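Local structure of biliverdin reductase (Synechocystis sp., 5B3T) at residues Leu260-Glu265 against Thr276-Gly281; Tyr155-Thr160 against Gln246-Phe251. The protein probably catalyses the NAD(P)H-dependent reduction of biliverdin, a product of haem breakdown, on a cofactor-binding Rossmann fold joined to an alpha/beta domain. All blocks are in the same frame, centred on the assembly; numbering follows the deposited sequence.

Interaction 1. Residues Leu260-Glu265 against Thr276-Gly281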
loop_
_atom_site.group_PDB
_atom_site.type_symbol
_atom_site.label_atom_id
_atom_site.label_comp_id
_atom_site.label_asym_id
_atom_site.label_seq_id
_atom_site.Cartn_x
_atom_site.Cartn_y
_atom_site.Cartn_z
ATOM N N LEU A 260 -8.577 2.012 -21.241
ATOM C CA LEU A 260 -7.659 1.055 -20.640
ATOM C C LEU A 260 -8.451 0.100 -19.756
ATOM O O LEU A 260 -9.198 0.541 -18.877
ATOM C CB LEU A 260 -6.581 1.765 -19.817
ATOM C CG LEU A 260 -5.635 2.713 -20.556
ATOM C CD1 LEU A 260 -4.785 3.501 -19.569
ATOM C CD2 LEU A 260 -4.754 1.932 -21.516
ATOM N N ILE A 261 -8.296 -1.199 -19.993
ATOM C CA ILE A 261 -8.964 -2.229 -19.204
ATOM C C ILE A 261 -7.903 -3.127 -18.602
ATOM O O ILE A 261 -7.118 -3.742 -19.336
ATOM C CB ILE A 261 -9.932 -3.073 -20.041
ATOM C CG1 ILE A 261 -10.809 -2.197 -20.915
ATOM C CG2 ILE A 261 -10.797 -3.939 -19.137
ATOM C CD1 ILE A 261 -11.653 -3.016 -21.807
ATOM N N PHE A 262 -7.898 -3.232 -17.279
ATOM C CA PHE A 262 -7.049 -4.186 -16.583
ATOM C C PHE A 262 -7.932 -5.164 -15.825
ATOM O O PHE A 262 -8.715 -4.760 -14.959
ATOM C CB PHE A 262 -6.064 -3.477 -15.653
ATOM C CG PHE A 262 -5.018 -2.685 -16.384
ATOM C CD1 PHE A 262 -5.272 -1.385 -16.783
ATOM C CD2 PHE A 262 -3.791 -3.251 -16.696
ATOM C CE1 PHE A 262 -4.318 -0.656 -17.470
ATOM C CE2 PHE A 262 -2.831 -2.528 -17.381
ATOM C CZ PHE A 262 -3.094 -1.228 -17.767
ATOM N N VAL A 263 -7.827 -6.442 -16.178
ATOM C CA VAL A 263 -8.485 -7.533 -15.471
ATOM C C VAL A 263 -7.388 -8.301 -14.752
ATOM O O VAL A 263 -6.593 -9.005 -15.388
ATOM C CB VAL A 263 -9.277 -8.444 -16.418
ATOM C CG1 VAL A 263 -9.938 -9.573 -15.638
ATOM C CG2 VAL A 263 -10.309 -7.638 -17.199
ATOM N N GLY A 264 -7.335 -8.166 -13.433
ATOM C CA GLY A 264 -6.178 -8.665 -12.711
ATOM C C GLY A 264 -4.947 -7.920 -13.183
ATOM O O GLY A 264 -4.952 -6.691 -13.320
ATOM N N GLU A 265 -3.879 -8.665 -13.460
ATOM C CA GLU A 265 -2.661 -8.098 -14.022
ATOM C C GLU A 265 -2.643 -8.137 -15.548
ATOM O O GLU A 265 -1.565 -8.068 -16.150
ATOM C CB GLU A 265 -1.433 -8.822 -13.463
ATOM C CG GLU A 265 -1.178 -8.577 -11.980
ATOM C CD GLU A 265 -2.102 -9.379 -11.080
ATOM O OE1 GLU A 265 -2.794 -10.285 -11.591
ATOM O OE2 GLU A 265 -2.136 -9.104 -9.862
ATOM N N THR A 276 -4.822 -3.466 -28.220
ATOM C CA THR A 276 -3.408 -3.766 -28.031
ATOM C C THR A 276 -3.176 -4.362 -26.649
ATOM O O THR A 276 -3.695 -3.853 -25.649
ATOM C CB THR A 276 -2.552 -2.506 -28.205
ATOM O OG1 THR A 276 -2.925 -1.828 -29.411
ATOM C CG2 THR A 276 -1.075 -2.869 -28.279
ATOM N N GLU A 277 -2.395 -5.439 -26.597
ATOM C CA GLU A 277 -1.957 -5.971 -25.317
ATOM C C GLU A 277 -1.033 -4.970 -24.636
ATOM O O GLU A 277 -0.261 -4.267 -25.294
ATOM C CB GLU A 277 -1.237 -7.305 -25.510
ATOM C CG GLU A 277 -1.571 -8.354 -24.459
ATOM C CD GLU A 277 -2.985 -8.886 -24.591
ATOM O OE1 GLU A 277 -3.308 -9.456 -25.659
ATOM O OE2 GLU A 277 -3.778 -8.726 -23.633
ATOM N N ILE A 278 -1.123 -4.895 -23.312
ATOM C CA ILE A 278 -0.287 -4.006 -22.515
ATOM C C ILE A 278 0.647 -4.858 -21.669
ATOM O O ILE A 278 0.194 -5.732 -20.920
ATOM C CB ILE A 278 -1.126 -3.068 -21.632
ATOM C CG1 ILE A 278 -1.924 -2.093 -22.501
ATOM C CG2 ILE A 278 -0.236 -2.309 -20.662
ATOM C CD1 ILE A 278 -2.815 -1.161 -21.712
ATOM N N THR A 279 1.948 -4.608 -21.795
ATOM C CA THR A 279 2.937 -5.320 -20.996
ATOM C C THR A 279 2.916 -4.798 -19.564
ATOM O O THR A 279 3.126 -3.603 -19.326
ATOM C CB THR A 279 4.326 -5.153 -21.608
ATOM O OG1 THR A 279 4.318 -5.632 -22.960
ATOM C CG2 THR A 279 5.358 -5.935 -20.806
ATOM N N VAL A 280 2.657 -5.687 -18.611
ATOM C CA VAL A 280 2.625 -5.342 -17.194
ATOM C C VAL A 280 3.855 -5.948 -16.536
ATOM O O VAL A 280 4.035 -7.173 -16.544
ATOM C CB VAL A 280 1.338 -5.832 -16.518
ATOM C CG1 VAL A 280 1.358 -5.484 -15.037
ATOM C CG2 VAL A 280 0.119 -5.222 -17.201
ATOM N N GLY A 281 4.703 -5.090 -15.965
ATOM C CA GLY A 281 5.914 -5.546 -15.319
ATOM C C GLY A 281 5.663 -6.140 -13.946
ATOM O O GLY A 281 4.582 -6.025 -13.368
#

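Interaction 2. Residues Tyr155-Thr160 against Gln246-Phe251. With PO4 (phosphate ion), chain D.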
loop_
_atom_site.group_PDB
_atom_site.type_symbol
_atom_site.label_atom_id
_atom_site.label_comp_id
_atom_site.label_asym_id
_atom_site.label_seq_id
_atom_site.Cartn_x
_atom_site.Cartn_y
_atom_site.Cartn_z
ATOM N N TYR A 155 -14.178 8.704 -17.092
ATOM C CA TYR A 155 -14.884 7.678 -16.338
ATOM C C TYR A 155 -13.920 6.544 -16.037
ATOM O O TYR A 155 -13.284 6.012 -16.951
ATOM C CB TYR A 155 -16.099 7.166 -17.120
ATOM C CG TYR A 155 -17.020 6.243 -16.347
ATOM C CD1 TYR A 155 -17.349 6.501 -15.023
ATOM C CD2 TYR A 155 -17.585 5.130 -16.958
ATOM C CE1 TYR A 155 -18.201 5.660 -14.320
ATOM C CE2 TYR A 155 -18.438 4.288 -16.266
ATOM C CZ TYR A 155 -18.743 4.556 -14.948
ATOM O OH TYR A 155 -19.593 3.719 -14.258
ATOM N N ALA A 156 -13.807 6.187 -14.760
ATOM C CA ALA A 156 -12.930 5.109 -14.334
ATOM C C ALA A 156 -13.642 4.273 -13.283
ATOM O O ALA A 156 -14.439 4.788 -12.494
ATOM C CB ALA A 156 -11.604 5.633 -13.770
ATOM N N ARG A 157 -13.345 2.976 -13.278
ATOM C CA ARG A 157 -13.929 2.065 -12.305
ATOM C C ARG A 157 -12.861 1.096 -11.827
ATOM O O ARG A 157 -12.230 0.409 -12.636
ATOM C CB ARG A 157 -15.120 1.298 -12.891
ATOM C CG ARG A 157 -15.816 0.403 -11.878
ATOM C CD ARG A 157 -17.152 -0.096 -12.395
ATOM N NE ARG A 157 -18.055 -0.420 -11.294
ATOM C CZ ARG A 157 -18.133 -1.619 -10.732
ATOM N NH1 ARG A 157 -17.367 -2.603 -11.179
ATOM N NH2 ARG A 157 -18.975 -1.836 -9.732
ATOM N N TYR A 158 -12.666 1.052 -10.512
ATOM C CA TYR A 158 -11.688 0.183 -9.867
ATOM C C TYR A 158 -12.437 -0.643 -8.831
ATOM O O TYR A 158 -12.868 -0.112 -7.801
ATOM C CB TYR A 158 -10.563 1.011 -9.237
ATOM C CG TYR A 158 -9.576 0.249 -8.380
ATOM C CD1 TYR A 158 -9.191 -1.048 -8.696
ATOM C CD2 TYR A 158 -9.004 0.846 -7.264
ATOM C CE1 TYR A 158 -8.282 -1.735 -7.908
ATOM C CE2 TYR A 158 -8.093 0.170 -6.474
ATOM C CZ TYR A 158 -7.736 -1.119 -6.800
ATOM O OH TYR A 158 -6.831 -1.790 -6.011
ATOM N N SER A 159 -12.611 -1.933 -9.107
ATOM C CA SER A 159 -13.427 -2.801 -8.269
ATOM C C SER A 159 -12.637 -4.041 -7.884
ATOM O O SER A 159 -12.088 -4.729 -8.752
ATOM C CB SER A 159 -14.721 -3.203 -8.986
ATOM O OG SER A 159 -15.493 -4.072 -8.177
ATOM N N THR A 160 -12.589 -4.322 -6.585
ATOM C CA THR A 160 -11.957 -5.519 -6.043
ATOM C C THR A 160 -12.994 -6.240 -5.193
ATOM O O THR A 160 -13.376 -5.751 -4.125
ATOM C CB THR A 160 -10.721 -5.169 -5.213
ATOM O OG1 THR A 160 -9.877 -4.286 -5.962
ATOM C CG2 THR A 160 -9.940 -6.425 -4.871
ATOM N N GLN A 246 -19.222 -13.946 -6.778
ATOM C CA GLN A 246 -18.446 -13.707 -7.990
ATOM C C GLN A 246 -17.323 -12.730 -7.678
ATOM O O GLN A 246 -17.581 -11.614 -7.213
ATOM C CB GLN A 246 -19.318 -13.163 -9.127
ATOM C CG GLN A 246 -18.603 -13.145 -10.475
ATOM C CD GLN A 246 -19.189 -12.134 -11.441
ATOM O OE1 GLN A 246 -19.506 -11.007 -11.059
ATOM N NE2 GLN A 246 -19.332 -12.531 -12.699
ATOM N N ASN A 247 -16.088 -13.148 -7.937
ATOM C CA ASN A 247 -14.929 -12.296 -7.724
ATOM C C ASN A 247 -14.768 -11.305 -8.874
ATOM O O ASN A 247 -15.261 -11.512 -9.987
ATOM C CB ASN A 247 -13.662 -13.138 -7.575
ATOM C CG ASN A 247 -13.652 -13.947 -6.295
ATOM O OD1 ASN A 247 -14.565 -13.842 -5.474
ATOM N ND2 ASN A 247 -12.615 -14.756 -6.113
ATOM N N GLU A 248 -14.060 -10.215 -8.587
ATOM C CA GLU A 248 -13.849 -9.148 -9.556
ATOM C C GLU A 248 -12.553 -8.430 -9.216
ATOM O O GLU A 248 -12.371 -7.988 -8.079
ATOM C CB GLU A 248 -15.020 -8.156 -9.550
ATOM C CG GLU A 248 -15.104 -7.275 -10.783
ATOM C CD GLU A 248 -16.220 -6.250 -10.698
ATOM O OE1 GLU A 248 -16.683 -5.964 -9.574
ATOM O OE2 GLU A 248 -16.637 -5.731 -11.756
ATOM N N ARG A 249 -11.653 -8.329 -10.197
ATOM C CA ARG A 249 -10.445 -7.506 -10.104
ATOM C C ARG A 249 -10.370 -6.690 -11.390
ATOM O O ARG A 249 -9.745 -7.109 -12.368
ATOM C CB ARG A 249 -9.187 -8.347 -9.893
ATOM C CG ARG A 249 -8.991 -8.838 -8.468
ATOM C CD ARG A 249 -7.513 -9.068 -8.167
ATOM N NE ARG A 249 -6.929 -10.116 -9.000
ATOM C CZ ARG A 249 -5.674 -10.110 -9.437
ATOM N NH1 ARG A 249 -4.867 -9.103 -9.128
ATOM N NH2 ARG A 249 -5.225 -11.106 -10.188
ATOM N N ILE A 250 -11.004 -5.520 -11.380
ATOM C CA ILE A 250 -11.154 -4.688 -12.568
ATOM C C ILE A 250 -10.592 -3.302 -12.284
ATOM O O ILE A 250 -10.827 -2.733 -11.212
ATOM C CB ILE A 250 -12.631 -4.592 -13.007
ATOM C CG1 ILE A 250 -13.183 -5.976 -13.345
ATOM C CG2 ILE A 250 -12.782 -3.663 -14.199
ATOM C CD1 ILE A 250 -12.519 -6.631 -14.527
ATOM N N PHE A 251 -9.846 -2.766 -13.249
ATOM C CA PHE A 251 -9.410 -1.369 -13.238
ATOM C C PHE A 251 -9.585 -0.859 -14.666
ATOM O O PHE A 251 -8.780 -1.172 -15.548
ATOM C CB PHE A 251 -7.968 -1.229 -12.757
ATOM C CG PHE A 251 -7.629 0.143 -12.227
ATOM C CD1 PHE A 251 -8.379 1.253 -12.584
ATOM C CD2 PHE A 251 -6.559 0.317 -11.363
ATOM C CE1 PHE A 251 -8.068 2.507 -12.096
ATOM C CE2 PHE A 251 -6.243 1.572 -10.870
ATOM C CZ PHE A 251 -6.999 2.666 -11.238
HETATM P P PO4 D . -7.823 -13.752 -10.024
HETATM O O1 PO4 D . -8.342 -14.183 -11.376
HETATM O O2 PO4 D . -6.313 -13.746 -10.047
HETATM O O3 PO4 D . -8.309 -14.715 -8.968
HETATM O O4 PO4 D . -8.327 -12.364 -9.709
#

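Interaction 1. Residues Leu260-Glu265 against Thr276-Gly281
Ile278 and Val280 reach from one side toward Leu260, Phe262 and Glu265, and what joins the two segments is almost entirely hydrocarbon. The tip of Ile278 touches two partners: its CD1 lies 3.7 Å from Leu260 CD2 and 4.0 Å from Phe262 CZ. It gets there because CG1 stands beside the backbone N (chi1 -66°) and the chain then runs on extended (chi2 178°), while CG2 is left near Phe262 CE2. Both Leu260 and Phe262 meet the isoleucine at roughly a right angle. Val280 uses its CG2 branch, which comes in at the rim of the phenyl ring, close to its plane, 4.0 Å from Phe262 CE2.

The backbones stay apart, with the CA atoms of Phe262 and Ile278 9.0 Å from each other, because strand 266-271 runs between strands 258-263 and 274-278. These are next-but-one neighbours at the end of the mixed sheet of the C-terminal alpha/beta domain, and their side chains meet across that middle strand. On this face helix 137-146 covers the contact: Val139, Ala142 and Ile143 press on Phe262, and Asn146 touches Ile278.

At Glu265 and Val280 the chemistry changes to methyl against carbonyl. Val280 CG2 rests 3.5 Å from Glu265 O, and the valine's CB is 3.7 Å from that same oxygen. The glutamate's side chain leads off elsewhere, its OE2 forming a salt bridge with Arg249 NH1. The Glu265 side chain lies about 9 Å from that of Tyr23, which binds NADP in another structure of this protein.

Interaction 2. Residues Tyr155-Thr160 against Gln246-Phe251
Ser159 OG gives its hydrogen to Glu248 OE1 at 2.6 Å, arriving from above the carboxylate plane, 62° out of it. The extended Glu248 chain also brings OE2 to the edge of the Arg157 guanidinium, where NH1 makes a salt bridge whose hydrogen bond is weak, at 3.3 Å; NE of that arginine goes to Glu235. With an alanine in place of Glu248, Ser159 OG would probably lose this acceptor and Arg157 NH1 its carboxylate mate, leaving the arginine to Glu235.

Ser159 and Ile250 form an antiparallel hydrogen-bonded pair, N to O at 2.9 Å from Ser159 to Ile250 and 3.0 Å the other way. On the other face of the sheet Tyr158 and Phe251 stack offset, ring centroids 4.7 Å apart and planes at 19°. Tyr158 CB joins in with a CH-pi contact over the Phe251 ring, and Ala185, Arg188 and Ile189 of helix 183-189 lie against the two rings.

Arg249, the pairing partner of Thr160, turns its NE almost straight (172°) at O4 of a phosphate, probably from the crystallisation liquor, and NH2 donates to O2. Strands 153-163 and 248-255 are antiparallel neighbours within the large mixed sheet of the C-terminal domain of Gfo/Idh/MocA proteins.

Overall arrangement
Strands 248-255 and 258-263 follow each other in the chain and lie side by side in the mixed sheet, so interactions 2 and 1 are joined by backbone bonding, with Phe262 N 2.8 Å from Phe251 O. Interaction 2 lies inside the sheet between direct neighbours, and mixes backbone pairing, ring stacking and charge; interaction 1 reaches the outermost strand 274-278 over an intervening one, mainly by apolar side-chain packing. Both are partly buried: the aromatic residues Phe262, Phe251 and Tyr158 are inside, while Glu265 and Arg249 stand exposed. Val263 CG2 also packs on Ile250 CD1 at 3.6 Å, so the two contacts share apolar material as well.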